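Side-chain contacts in glucosidase (Croceicoccus marinus, PDB 5Z3K), which acts as a beta-glucosidase of glycoside hydrolase family 39, probably hydrolysing the O-glycosidic bonds of glucosides: residues 61-66 against 124-129; 155-158 against 163-166; 170-175 against 204-209. One frame throughout, in Å; residues are numbered along the deposited sequence.

Contact 1: 61-66 against 124-129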
ATOM      1  N   SER A  61       2.449 -17.929  -2.232  1.00 12.49           N
ATOM      2  CA  SER A  61       1.007 -18.194  -2.280  1.00 11.05           C
ATOM      3  C   SER A  61       0.481 -18.003  -3.693  1.00 11.17           C
ATOM      4  O   SER A  61      -0.552 -17.364  -3.921  1.00 12.01           O
ATOM      5  CB  SER A  61       0.241 -17.286  -1.316  1.00 10.89           C
ATOM      6  OG  SER A  61       0.739 -17.441  -0.000  1.00 10.55           O
ATOM      7  N   ARG A  62       1.195 -18.570  -4.658  1.00 12.22           N
ATOM      8  CA  ARG A  62       0.879 -18.411  -6.067  1.00 12.97           C
ATOM      9  C   ARG A  62       0.071 -19.600  -6.569  1.00 14.09           C
ATOM     10  O   ARG A  62       0.251 -20.736  -6.121  1.00 17.05           O
ATOM     11  CB  ARG A  62       2.161 -18.267  -6.892  1.00 13.90           C
ATOM     12  CG  ARG A  62       3.033 -17.107  -6.471  1.00 14.46           C
ATOM     13  CD  ARG A  62       2.399 -15.787  -6.828  1.00 13.43           C
ATOM     14  NE  ARG A  62       3.276 -14.699  -6.412  1.00 13.22           N
ATOM     15  CZ  ARG A  62       4.355 -14.292  -7.078  1.00 15.87           C
ATOM     16  NH1 ARG A  62       4.703 -14.862  -8.232  1.00 16.04           N
ATOM     17  NH2 ARG A  62       5.084 -13.295  -6.592  1.00 14.58           N
ATOM     18  N   LEU A  63      -0.835 -19.325  -7.502  1.00 15.06           N
ATOM     19  CA  LEU A  63      -1.551 -20.379  -8.215  1.00 15.44           C
ATOM     20  C   LEU A  63      -0.801 -20.568  -9.529  1.00 14.52           C
ATOM     21  O   LEU A  63      -1.121 -19.941 -10.539  1.00 15.96           O
ATOM     22  CB  LEU A  63      -3.018 -20.014  -8.434  1.00 13.58           C
ATOM     23  CG  LEU A  63      -3.777 -21.064  -9.261  1.00 13.33           C
ATOM     24  CD1 LEU A  63      -3.636 -22.429  -8.607  1.00 13.72           C
ATOM     25  CD2 LEU A  63      -5.245 -20.698  -9.452  1.00 12.42           C
ATOM     26  N   ASP A  64       0.235 -21.407  -9.504  1.00 13.85           N
ATOM     27  CA  ASP A  64       1.052 -21.573 -10.695  1.00 17.02           C
ATOM     28  C   ASP A  64       0.266 -22.331 -11.765  1.00 18.56           C
ATOM     29  O   ASP A  64      -0.612 -23.145 -11.464  1.00 15.81           O
ATOM     30  CB  ASP A  64       2.362 -22.294 -10.368  1.00 13.22           C
ATOM     31  CG  ASP A  64       3.494 -21.923 -11.331  1.00 17.20           C
ATOM     32  OD1 ASP A  64       3.323 -20.984 -12.135  1.00 16.36           O
ATOM     33  OD2 ASP A  64       4.572 -22.555 -11.280  1.00 18.90           O
ATOM     34  N   THR A  65       0.557 -22.012 -13.023  1.00 17.88           N
ATOM     35  CA  THR A  65      -0.174 -22.570 -14.150  1.00 17.71           C
ATOM     36  C   THR A  65       0.506 -23.798 -14.742  1.00 18.33           C
ATOM     37  O   THR A  65       0.004 -24.363 -15.714  1.00 23.64           O
ATOM     38  CB  THR A  65      -0.373 -21.506 -15.235  1.00 21.81           C
ATOM     39  OG1 THR A  65       0.867 -20.836 -15.483  1.00 22.20           O
ATOM     40  CG2 THR A  65      -1.415 -20.485 -14.788  1.00 15.79           C
ATOM     41  N   ILE A  66       1.645 -24.203 -14.198  1.00 20.48           N
ATOM     42  CA  ILE A  66       2.222 -25.513 -14.443  1.00 18.94           C
ATOM     43  C   ILE A  66       2.393 -26.186 -13.083  1.00 23.47           C
ATOM     44  O   ILE A  66       2.182 -25.572 -12.035  1.00 21.43           O
ATOM     45  CB  ILE A  66       3.559 -25.434 -15.200  1.00 16.99           C
ATOM     46  CG1 ILE A  66       4.584 -24.654 -14.367  1.00 20.09           C
ATOM     47  CG2 ILE A  66       3.360 -24.804 -16.586  1.00 23.32           C
ATOM     48  CD1 ILE A  66       5.899 -24.417 -15.062  1.00 20.74           C
ATOM     49  N   ALA A 124     -11.389 -24.413 -17.652  1.00 22.97           N
ATOM     50  CA  ALA A 124     -12.457 -24.940 -16.810  1.00 20.86           C
ATOM     51  C   ALA A 124     -11.914 -25.450 -15.477  1.00 21.28           C
ATOM     52  O   ALA A 124     -12.494 -25.171 -14.421  1.00 22.64           O
ATOM     53  CB  ALA A 124     -13.211 -26.047 -17.552  1.00 18.60           C
ATOM     54  N   LYS A 125     -10.791 -26.179 -15.499  1.00 17.95           N
ATOM     55  CA  LYS A 125     -10.212 -26.663 -14.247  1.00 19.28           C
ATOM     56  C   LYS A 125      -9.588 -25.520 -13.450  1.00 24.93           C
ATOM     57  O   LYS A 125      -9.692 -25.489 -12.217  1.00 20.92           O
ATOM     58  CB  LYS A 125      -9.179 -27.760 -14.519  1.00 22.71           C
ATOM     59  CG  LYS A 125      -8.741 -28.542 -13.260  1.00 21.12           C
ATOM     60  CD  LYS A 125      -7.825 -29.700 -13.604  1.00 29.52           C
ATOM     61  CE  LYS A 125      -7.765 -30.700 -12.460  1.00 29.20           C
ATOM     62  NZ  LYS A 125      -7.049 -31.963 -12.825  1.00 24.98           N
ATOM     63  N   TYR A 126      -8.930 -24.579 -14.133  1.00 17.82           N
ATOM     64  CA  TYR A 126      -8.426 -23.385 -13.459  1.00 22.66           C
ATOM     65  C   TYR A 126      -9.538 -22.704 -12.658  1.00 19.62           C
ATOM     66  O   TYR A 126      -9.365 -22.360 -11.482  1.00 17.75           O
ATOM     67  CB  TYR A 126      -7.825 -22.436 -14.504  1.00 20.63           C
ATOM     68  CG  TYR A 126      -7.141 -21.206 -13.940  1.00 20.95           C
ATOM     69  CD1 TYR A 126      -5.833 -21.269 -13.454  1.00 20.39           C
ATOM     70  CD2 TYR A 126      -7.796 -19.983 -13.907  1.00 18.19           C
ATOM     71  CE1 TYR A 126      -5.198 -20.126 -12.943  1.00 18.12           C
ATOM     72  CE2 TYR A 126      -7.171 -18.843 -13.400  1.00 22.50           C
ATOM     73  CZ  TYR A 126      -5.874 -18.928 -12.922  1.00 17.75           C
ATOM     74  OH  TYR A 126      -5.253 -17.805 -12.411  1.00 16.40           O
ATOM     75  N   GLU A 127     -10.710 -22.546 -13.276  1.00 18.96           N
ATOM     76  CA  GLU A 127     -11.825 -21.879 -12.609  1.00 20.14           C
ATOM     77  C   GLU A 127     -12.293 -22.658 -11.377  1.00 19.56           C
ATOM     78  O   GLU A 127     -12.569 -22.057 -10.331  1.00 21.83           O
ATOM     79  CB  GLU A 127     -12.968 -21.670 -13.611  1.00 19.31           C
ATOM     80  CG  GLU A 127     -14.182 -20.941 -13.045  1.00 21.75           C
ATOM     81  CD  GLU A 127     -15.208 -20.580 -14.117  1.00 30.10           C
ATOM     82  OE1 GLU A 127     -14.880 -20.683 -15.318  1.00 24.87           O
ATOM     83  OE2 GLU A 127     -16.336 -20.179 -13.758  1.00 28.81           O
ATOM     84  N   GLN A 128     -12.371 -23.963 -11.477  1.00 22.29           N
ATOM     85  CA  GLN A 128     -12.764 -24.753 -10.351  1.00 25.35           C
ATOM     86  C   GLN A 128     -11.754 -24.604  -9.195  1.00 18.20           C
ATOM     87  O   GLN A 128     -12.120 -24.484  -8.092  1.00 19.74           O
ATOM     88  CB  GLN A 128     -12.827 -26.238 -10.722  1.00 21.00           C
ATOM     89  CG  GLN A 128     -13.869 -26.660 -11.700  1.00 33.05           C
ATOM     90  CD  GLN A 128     -13.832 -28.183 -11.898  1.00 41.05           C
ATOM     91  OE1 GLN A 128     -13.119 -28.683 -12.724  1.00 50.84           O
ATOM     92  NE2 GLN A 128     -14.526 -28.900 -11.057  1.00 38.38           N
ATOM     93  N   VAL A 129     -10.494 -24.587  -9.526  1.00 16.22           N
ATOM     94  CA  VAL A 129      -9.468 -24.524  -8.492  1.00 16.80           C
ATOM     95  C   VAL A 129      -9.477 -23.148  -7.834  1.00 17.24           C
ATOM     96  O   VAL A 129      -9.346 -23.037  -6.610  1.00 15.78           O
ATOM     97  CB  VAL A 129      -8.098 -24.906  -9.086  1.00 18.54           C
ATOM     98  CG1 VAL A 129      -6.959 -24.485  -8.178  1.00 18.98           C
ATOM     99  CG2 VAL A 129      -8.059 -26.417  -9.320  1.00 15.96           C
TER
HETATM  100  O   HOH W   1      -2.805 -17.923 -11.608  1.00 17.48           O

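Contact 2: 155-158 against 163-166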
ATOM      1  N   GLY A 155      -4.037 -10.754 -11.486  1.00 13.83           N
ATOM      2  CA  GLY A 155      -3.026 -10.126 -12.313  1.00 13.53           C
ATOM      3  C   GLY A 155      -1.878  -9.493 -11.549  1.00 14.43           C
ATOM      4  O   GLY A 155      -2.026  -9.090 -10.391  1.00 14.54           O
ATOM      5  N   ASP A 156      -0.726  -9.386 -12.205  1.00 14.40           N
ATOM      6  CA  ASP A 156       0.378  -8.587 -11.685  1.00 15.08           C
ATOM      7  C   ASP A 156       1.212  -8.131 -12.874  1.00 14.78           C
ATOM      8  O   ASP A 156       1.928  -8.940 -13.465  1.00 16.18           O
ATOM      9  CB  ASP A 156       1.216  -9.379 -10.680  1.00 14.82           C
ATOM     10  CG  ASP A 156       2.273  -8.516 -10.009  1.00 15.97           C
ATOM     11  OD1 ASP A 156       3.368  -8.380 -10.588  1.00 15.55           O
ATOM     12  OD2 ASP A 156       2.010  -7.964  -8.914  1.00 14.00           O
ATOM     13  N   GLN A 157       1.114  -6.841 -13.220  1.00 15.01           N
ATOM     14  CA  GLN A 157       1.913  -6.229 -14.274  1.00 15.02           C
ATOM     15  C   GLN A 157       1.903  -7.020 -15.592  1.00 15.44           C
ATOM     16  O   GLN A 157       2.962  -7.340 -16.131  1.00 16.28           O
ATOM     17  CB  GLN A 157       3.346  -6.029 -13.799  1.00 17.88           C
ATOM     18  CG  GLN A 157       3.438  -5.793 -12.311  1.00 20.16           C
ATOM     19  CD  GLN A 157       4.821  -5.429 -11.812  1.00 21.28           C
ATOM     20  OE1 GLN A 157       5.531  -4.634 -12.423  1.00 20.06           O
ATOM     21  NE2 GLN A 157       5.200  -5.994 -10.671  1.00 16.88           N
ATOM     22  N   PRO A 158       0.721  -7.332 -16.138  1.00 15.27           N
ATOM     23  CA  PRO A 158       0.694  -8.013 -17.446  1.00 18.44           C
ATOM     24  C   PRO A 158       1.273  -7.172 -18.570  1.00 20.46           C
ATOM     25  O   PRO A 158       1.676  -7.733 -19.593  1.00 21.20           O
ATOM     26  CB  PRO A 158      -0.800  -8.289 -17.674  1.00 17.65           C
ATOM     27  CG  PRO A 158      -1.492  -7.204 -16.894  1.00 17.31           C
ATOM     28  CD  PRO A 158      -0.646  -7.060 -15.650  1.00 12.31           C
ATOM     29  N   LEU A 163       7.324 -10.262 -19.120  1.00 19.34           N
ATOM     30  CA  LEU A 163       8.045 -10.768 -17.963  1.00 21.05           C
ATOM     31  C   LEU A 163       7.134 -11.259 -16.845  1.00 18.83           C
ATOM     32  O   LEU A 163       7.589 -12.036 -16.001  1.00 20.89           O
ATOM     33  CB  LEU A 163       8.990  -9.690 -17.442  1.00 22.92           C
ATOM     34  CG  LEU A 163      10.072  -9.278 -18.446  1.00 24.59           C
ATOM     35  CD1 LEU A 163      11.002  -8.225 -17.858  1.00 30.49           C
ATOM     36  CD2 LEU A 163      10.863 -10.486 -18.918  1.00 31.51           C
ATOM     37  N   HIS A 164       5.867 -10.840 -16.813  1.00 20.51           N
ATOM     38  CA  HIS A 164       4.912 -11.362 -15.837  1.00 21.02           C
ATOM     39  C   HIS A 164       3.768 -12.155 -16.447  1.00 19.36           C
ATOM     40  O   HIS A 164       3.132 -12.936 -15.728  1.00 22.27           O
ATOM     41  CB  HIS A 164       4.304 -10.225 -15.000  1.00 21.10           C
ATOM     42  CG  HIS A 164       5.251  -9.638 -14.002  1.00 21.87           C
ATOM     43  ND1 HIS A 164       4.871  -9.310 -12.717  1.00 18.55           N
ATOM     44  CD2 HIS A 164       6.562  -9.315 -14.101  1.00 27.02           C
ATOM     45  CE1 HIS A 164       5.911  -8.813 -12.067  1.00 21.41           C
ATOM     46  NE2 HIS A 164       6.950  -8.808 -12.883  1.00 25.83           N
ATOM     47  N   PHE A 165       3.480 -11.976 -17.732  1.00 20.68           N
ATOM     48  CA  PHE A 165       2.436 -12.737 -18.410  1.00 20.81           C
ATOM     49  C   PHE A 165       2.860 -12.948 -19.855  1.00 24.28           C
ATOM     50  O   PHE A 165       3.055 -11.971 -20.586  1.00 20.22           O
ATOM     51  CB  PHE A 165       1.093 -12.005 -18.348  1.00 17.59           C
ATOM     52  CG  PHE A 165      -0.054 -12.818 -18.849  1.00 18.20           C
ATOM     53  CD1 PHE A 165      -0.588 -13.832 -18.070  1.00 17.27           C
ATOM     54  CD2 PHE A 165      -0.608 -12.570 -20.101  1.00 20.32           C
ATOM     55  CE1 PHE A 165      -1.647 -14.591 -18.531  1.00 20.66           C
ATOM     56  CE2 PHE A 165      -1.668 -13.329 -20.565  1.00 18.37           C
ATOM     57  CZ  PHE A 165      -2.186 -14.339 -19.782  1.00 18.33           C
ATOM     58  N   SER A 166       2.995 -14.211 -20.271  1.00 23.17           N
ATOM     59  CA  SER A 166       3.412 -14.530 -21.632  1.00 20.46           C
ATOM     60  C   SER A 166       2.265 -15.021 -22.511  1.00 21.88           C
ATOM     61  O   SER A 166       2.504 -15.443 -23.652  1.00 27.38           O
ATOM     62  CB  SER A 166       4.531 -15.567 -21.609  1.00 27.38           C
ATOM     63  OG  SER A 166       4.129 -16.732 -20.913  1.00 25.93           O
TER
HETATM   64  O   HOH W   2       4.048  -9.207 -18.503  1.00 21.38           O
HETATM   65  O   HOH W   3       1.717  -9.825 -21.443  1.00 19.70           O

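Contact 3: 170-175 against 204-209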
ATOM      1  N   ASP A 170      -6.284 -11.728 -24.862  1.00 19.72           N
ATOM      2  CA  ASP A 170      -7.505 -12.529 -24.807  1.00 20.65           C
ATOM      3  C   ASP A 170      -7.403 -13.632 -23.762  1.00 20.51           C
ATOM      4  O   ASP A 170      -8.372 -13.908 -23.045  1.00 20.70           O
ATOM      5  CB  ASP A 170      -7.810 -13.141 -26.177  1.00 27.22           C
ATOM      6  CG  ASP A 170      -8.377 -12.131 -27.157  1.00 35.27           C
ATOM      7  OD1 ASP A 170      -9.075 -11.183 -26.723  1.00 35.73           O
ATOM      8  OD2 ASP A 170      -8.126 -12.296 -28.371  1.00 38.89           O
ATOM      9  N   GLN A 171      -6.245 -14.291 -23.679  1.00 19.96           N
ATOM     10  CA  GLN A 171      -6.069 -15.331 -22.673  1.00 18.27           C
ATOM     11  C   GLN A 171      -6.122 -14.737 -21.274  1.00 19.73           C
ATOM     12  O   GLN A 171      -6.717 -15.325 -20.364  1.00 19.52           O
ATOM     13  CB  GLN A 171      -4.749 -16.067 -22.901  1.00 22.81           C
ATOM     14  CG  GLN A 171      -4.729 -16.913 -24.177  1.00 19.91           C
ATOM     15  CD  GLN A 171      -3.393 -17.587 -24.416  1.00 23.92           C
ATOM     16  OE1 GLN A 171      -2.345 -16.941 -24.429  1.00 21.47           O
ATOM     17  NE2 GLN A 171      -3.423 -18.903 -24.598  1.00 29.86           N
ATOM     18  N   PHE A 172      -5.517 -13.562 -21.092  1.00 17.97           N
ATOM     19  CA  PHE A 172      -5.595 -12.876 -19.804  1.00 18.11           C
ATOM     20  C   PHE A 172      -7.034 -12.506 -19.466  1.00 17.98           C
ATOM     21  O   PHE A 172      -7.480 -12.702 -18.331  1.00 18.47           O
ATOM     22  CB  PHE A 172      -4.697 -11.635 -19.813  1.00 16.91           C
ATOM     23  CG  PHE A 172      -4.602 -10.940 -18.478  1.00 17.34           C
ATOM     24  CD1 PHE A 172      -5.583 -10.041 -18.075  1.00 17.65           C
ATOM     25  CD2 PHE A 172      -3.529 -11.178 -17.632  1.00 17.64           C
ATOM     26  CE1 PHE A 172      -5.507  -9.403 -16.841  1.00 19.44           C
ATOM     27  CE2 PHE A 172      -3.441 -10.534 -16.398  1.00 14.60           C
ATOM     28  CZ  PHE A 172      -4.435  -9.654 -16.003  1.00 15.16           C
ATOM     29  N   TYR A 173      -7.782 -11.977 -20.443  1.00 18.94           N
ATOM     30  CA  TYR A 173      -9.164 -11.573 -20.176  1.00 18.47           C
ATOM     31  C   TYR A 173     -10.028 -12.768 -19.787  1.00 20.32           C
ATOM     32  O   TYR A 173     -10.854 -12.677 -18.872  1.00 19.83           O
ATOM     33  CB  TYR A 173      -9.781 -10.882 -21.398  1.00 18.14           C
ATOM     34  CG  TYR A 173      -9.007  -9.729 -22.003  1.00 18.75           C
ATOM     35  CD1 TYR A 173      -8.124  -8.962 -21.248  1.00 20.47           C
ATOM     36  CD2 TYR A 173      -9.176  -9.397 -23.345  1.00 22.61           C
ATOM     37  CE1 TYR A 173      -7.423  -7.894 -21.822  1.00 21.11           C
ATOM     38  CE2 TYR A 173      -8.478  -8.349 -23.927  1.00 19.64           C
ATOM     39  CZ  TYR A 173      -7.607  -7.599 -23.173  1.00 22.55           C
ATOM     40  OH  TYR A 173      -6.928  -6.552 -23.773  1.00 21.37           O
ATOM     41  N   GLU A 174      -9.882 -13.891 -20.495  1.00 18.42           N
ATOM     42  CA  GLU A 174     -10.727 -15.037 -20.186  1.00 22.20           C
ATOM     43  C   GLU A 174     -10.399 -15.587 -18.806  1.00 18.98           C
ATOM     44  O   GLU A 174     -11.295 -16.028 -18.076  1.00 21.05           O
ATOM     45  CB  GLU A 174     -10.577 -16.110 -21.267  1.00 24.92           C
ATOM     46  CG  GLU A 174     -11.168 -15.706 -22.609  1.00 30.39           C
ATOM     47  CD  GLU A 174     -12.678 -15.477 -22.550  1.00 42.49           C
ATOM     48  OE1 GLU A 174     -13.148 -14.405 -23.001  1.00 38.15           O
ATOM     49  OE2 GLU A 174     -13.400 -16.379 -22.063  1.00 47.99           O
HETATM   50  N   MSE A 175      -9.127 -15.542 -18.428  1.00 19.51           N
HETATM   51  CA  MSE A 175      -8.701 -15.945 -17.098  1.00 17.38           C
HETATM   52  C   MSE A 175      -9.286 -15.013 -16.037  1.00 15.55           C
HETATM   53  O   MSE A 175      -9.728 -15.463 -14.980  1.00 16.04           O
HETATM   54  CB  MSE A 175      -7.182 -15.961 -17.015  1.00 19.98           C
HETATM   55  CG  MSE A 175      -6.544 -17.160 -17.658  1.00 18.67           C
HETATM   56 SE   MSE A 175      -4.616 -17.087 -17.637  0.74 20.25          SE
HETATM   57  CE  MSE A 175      -4.268 -17.484 -15.735  1.00 15.32           C
ATOM     58  N   GLY A 204      -2.918   0.684 -23.806  1.00 23.93           N
ATOM     59  CA  GLY A 204      -2.544  -0.675 -24.119  1.00 22.10           C
ATOM     60  C   GLY A 204      -3.626  -1.700 -23.864  1.00 18.75           C
ATOM     61  O   GLY A 204      -4.712  -1.395 -23.357  1.00 20.56           O
ATOM     62  N   PRO A 205      -3.333  -2.954 -24.217  1.00 19.45           N
ATOM     63  CA  PRO A 205      -4.322  -4.027 -24.033  1.00 22.10           C
ATOM     64  C   PRO A 205      -4.664  -4.314 -22.574  1.00 20.07           C
ATOM     65  O   PRO A 205      -5.724  -4.892 -22.300  1.00 19.24           O
ATOM     66  CB  PRO A 205      -3.647  -5.237 -24.695  1.00 25.25           C
ATOM     67  CG  PRO A 205      -2.194  -4.947 -24.616  1.00 23.17           C
ATOM     68  CD  PRO A 205      -2.069  -3.451 -24.783  1.00 21.22           C
ATOM     69  N   PHE A 206      -3.820  -3.928 -21.624  1.00 19.26           N
ATOM     70  CA  PHE A 206      -4.138  -4.165 -20.223  1.00 22.47           C
ATOM     71  C   PHE A 206      -4.617  -2.908 -19.514  1.00 22.53           C
ATOM     72  O   PHE A 206      -4.843  -2.937 -18.301  1.00 22.55           O
ATOM     73  CB  PHE A 206      -2.936  -4.799 -19.522  1.00 19.61           C
ATOM     74  CG  PHE A 206      -2.539  -6.101 -20.141  1.00 18.03           C
ATOM     75  CD1 PHE A 206      -3.343  -7.225 -19.985  1.00 19.87           C
ATOM     76  CD2 PHE A 206      -1.409  -6.191 -20.943  1.00 18.60           C
ATOM     77  CE1 PHE A 206      -3.007  -8.421 -20.578  1.00 20.63           C
ATOM     78  CE2 PHE A 206      -1.061  -7.390 -21.541  1.00 19.87           C
ATOM     79  CZ  PHE A 206      -1.860  -8.508 -21.364  1.00 19.50           C
ATOM     80  N   ARG A 207      -4.811  -1.814 -20.252  1.00 19.84           N
ATOM     81  CA  ARG A 207      -5.546  -0.674 -19.727  1.00 18.59           C
ATOM     82  C   ARG A 207      -6.858  -0.554 -20.495  1.00 20.76           C
ATOM     83  O   ARG A 207      -7.878  -1.102 -20.067  1.00 18.62           O
ATOM     84  CB  ARG A 207      -4.712   0.606 -19.814  1.00 17.41           C
ATOM     85  CG  ARG A 207      -5.226   1.734 -18.919  1.00 21.87           C
ATOM     86  CD  ARG A 207      -4.326   2.968 -18.953  1.00 18.71           C
ATOM     87  NE  ARG A 207      -4.488   3.718 -20.204  1.00 21.84           N
ATOM     88  CZ  ARG A 207      -3.989   4.932 -20.421  1.00 20.35           C
ATOM     89  NH1 ARG A 207      -3.300   5.551 -19.474  1.00 18.06           N
ATOM     90  NH2 ARG A 207      -4.187   5.533 -21.589  1.00 20.32           N
ATOM     91  N   GLU A 208      -6.840   0.133 -21.644  1.00 21.12           N
ATOM     92  CA  GLU A 208      -8.045   0.259 -22.465  1.00 18.13           C
ATOM     93  C   GLU A 208      -8.601  -1.109 -22.864  1.00 16.17           C
ATOM     94  O   GLU A 208      -9.811  -1.352 -22.777  1.00 21.09           O
ATOM     95  CB  GLU A 208      -7.734   1.095 -23.709  1.00 21.93           C
ATOM     96  CG  GLU A 208      -7.689   2.596 -23.456  1.00 22.96           C
ATOM     97  CD  GLU A 208      -6.330   3.097 -22.974  1.00 25.14           C
ATOM     98  OE1 GLU A 208      -5.487   2.273 -22.542  1.00 23.86           O
ATOM     99  OE2 GLU A 208      -6.112   4.332 -23.023  1.00 22.77           O
ATOM    100  N   GLY A 209      -7.731  -2.013 -23.315  1.00 20.92           N
ATOM    101  CA  GLY A 209      -8.201  -3.320 -23.762  1.00 19.37           C
ATOM    102  C   GLY A 209      -8.828  -4.144 -22.655  1.00 24.56           C
ATOM    103  O   GLY A 209      -9.783  -4.894 -22.895  1.00 19.45           O
TER

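Contact 1: 61-66 against 124-129
In both L63 and Y126, CG stands anti to the backbone N (chi1 176° and -174°), which carries the leucine fork out from its loop to the helix and brings the tyrosine ring, whose CB starts off to the side, back to the loop. One methyl does most of the touching. L63 CD2 comes within 3.5 Å of Y126 CE1 and also lies 3.9 Å from Y126 CZ, meeting the ring obliquely. The other branch of the fork serves a different partner, for L63 CD1 rests on V129 CG1 at 3.9 Å. Y126 and V129 are three residues apart on the helix, so they present neighbouring side chains to a single leucine. T65 CG2 adds a looser contact, 4.2 Å from Y126 CE1.

In the (beta/alpha)8 barrel of this enzyme, residues 61-66 belong to the long excursion after strand 53-55, and residues 124-129 to helix 123-138, which follows the next barrel strand, 104-109. The contact thus lays the loop after the second strand against the helix after the third.

No direct hydrogen bond joins the segments; water 1 makes the polar link. It donates to L63 O at 2.8 Å and lies 2.6 Å from Y126 OH, in the plane of the tyrosine ring at its edge. The phenol is therefore held at its hydroxyl by the water while L63 packs against its ring. On the loop side, T65 is fixed by its own hydroxyl, since T65 OG1 is bonded to Q118 O and N116 ND2.

Contact 2: 155-158 against 163-166
H164 turns its ring edge to D156 and one face to Q157. The polar part is a fork of two weak hydrogen bonds from H164 ND1, to D156 OD1 at 2.8 Å and to D156 O at 3.1 Å. Both are bent, yet carboxylate and imidazole are nearly coplanar, 14° apart. Q157 NE2 donates to the same D156 OD1 at 3.0 Å, on the syn side but tilted 25° out of the carboxylate plane.

The CH-pi contact sets Q157 CB over the histidine face, 4.1 Å from the ring centroid and displaced toward the rim. Apolar packing follows along the chain, where P158 CB meets F165 CB at 4.2 Å.

Water 3 donates to P158 O at 2.8 Å and to F165 O at 2.7 Å.

Residues 155-158 come directly off barrel strand 151-154, the fourth. Here clan A glycosidases usually carry an Asn-Glu pair whose Glu is the acid/base; D156 and Q157 probably occupy those places. D156 OD2 reaches R55 of strand 53-55 and Y264 of strand 259-266, Q157 bonds through its backbone to C196 of strand 191-197, P158 packs on F172 of helix 169-186, and F165 on M175 and, edge-to-face, on F172.

Contact 3: 170-175 against 204-209
F206 drives its ring edge at the face of F172 in a T-shaped pair, with centroids 5.2 Å apart and planes at 75°. The edge comes down near the rim, at the CB end of F172: the leading atom is F206 CE1, 3.6 Å from F172 CG, and F172 CB lies in the plane of the F206 ring at its edge. The Y173 ring has the backbone N of D170, from its own helix, over one face, and P205 O at its edge. This is a junction between neighbouring outer helices of the (beta/alpha)8 barrel: 169-186, after the fourth strand, meets the turn that leads into 208-216, after the fifth.

The polar link is a short hydrogen bond, 2.5 Å from Y173 OH to P205 O, approaching the carbonyl at a C=O...donor angle of 126° and tilted out of its plane. With CG anti to its carbonyl carbon (chi1 -52°), Y173 sends its ring off the helix toward that turn. The hydroxyl sits on the side of G209 where a CB would point; lacking one, the glycine lets it come within 3.3 Å of G209 C. The two aromatic residues thus grip the turn at different points, one by ring packing and one by a hydrogen bond.

G204 to R207 form a type I beta turn, R207 occupies the N-cap position of the helix, and G204 O accepts from both R207 N and G209 N. R207 holds E208 side-on in a salt bridge, with NH2 2.7 Å from OE2. E208 OE1 takes two donors, R207 NE at 2.9 Å and G204 N at 3.3 Å, which reach it from opposite faces of the carboxylate plane.

How the contacts relate
Followed from the N terminus, the three contacts come in series, each closing before the next opens, so none nests in or crosses another. Contact 1 closes 57 intervening residues, joining the loop after the second barrel strand to the helix after the third. Contact 2 folds the loop after the fourth strand back on itself across four residues, and contact 3 spans 28 to join the next two outer helices. In space, contact 3 touches both others: M175, present as selenomethionine, packs its CE 3.5 Å from Y126 OH of contact 1, and F172 CB lies 3.6 Å from F165 CE2 of contact 2. Contacts 1 and 2 do not touch, but helix 169-186 meets both, through M175 and F172.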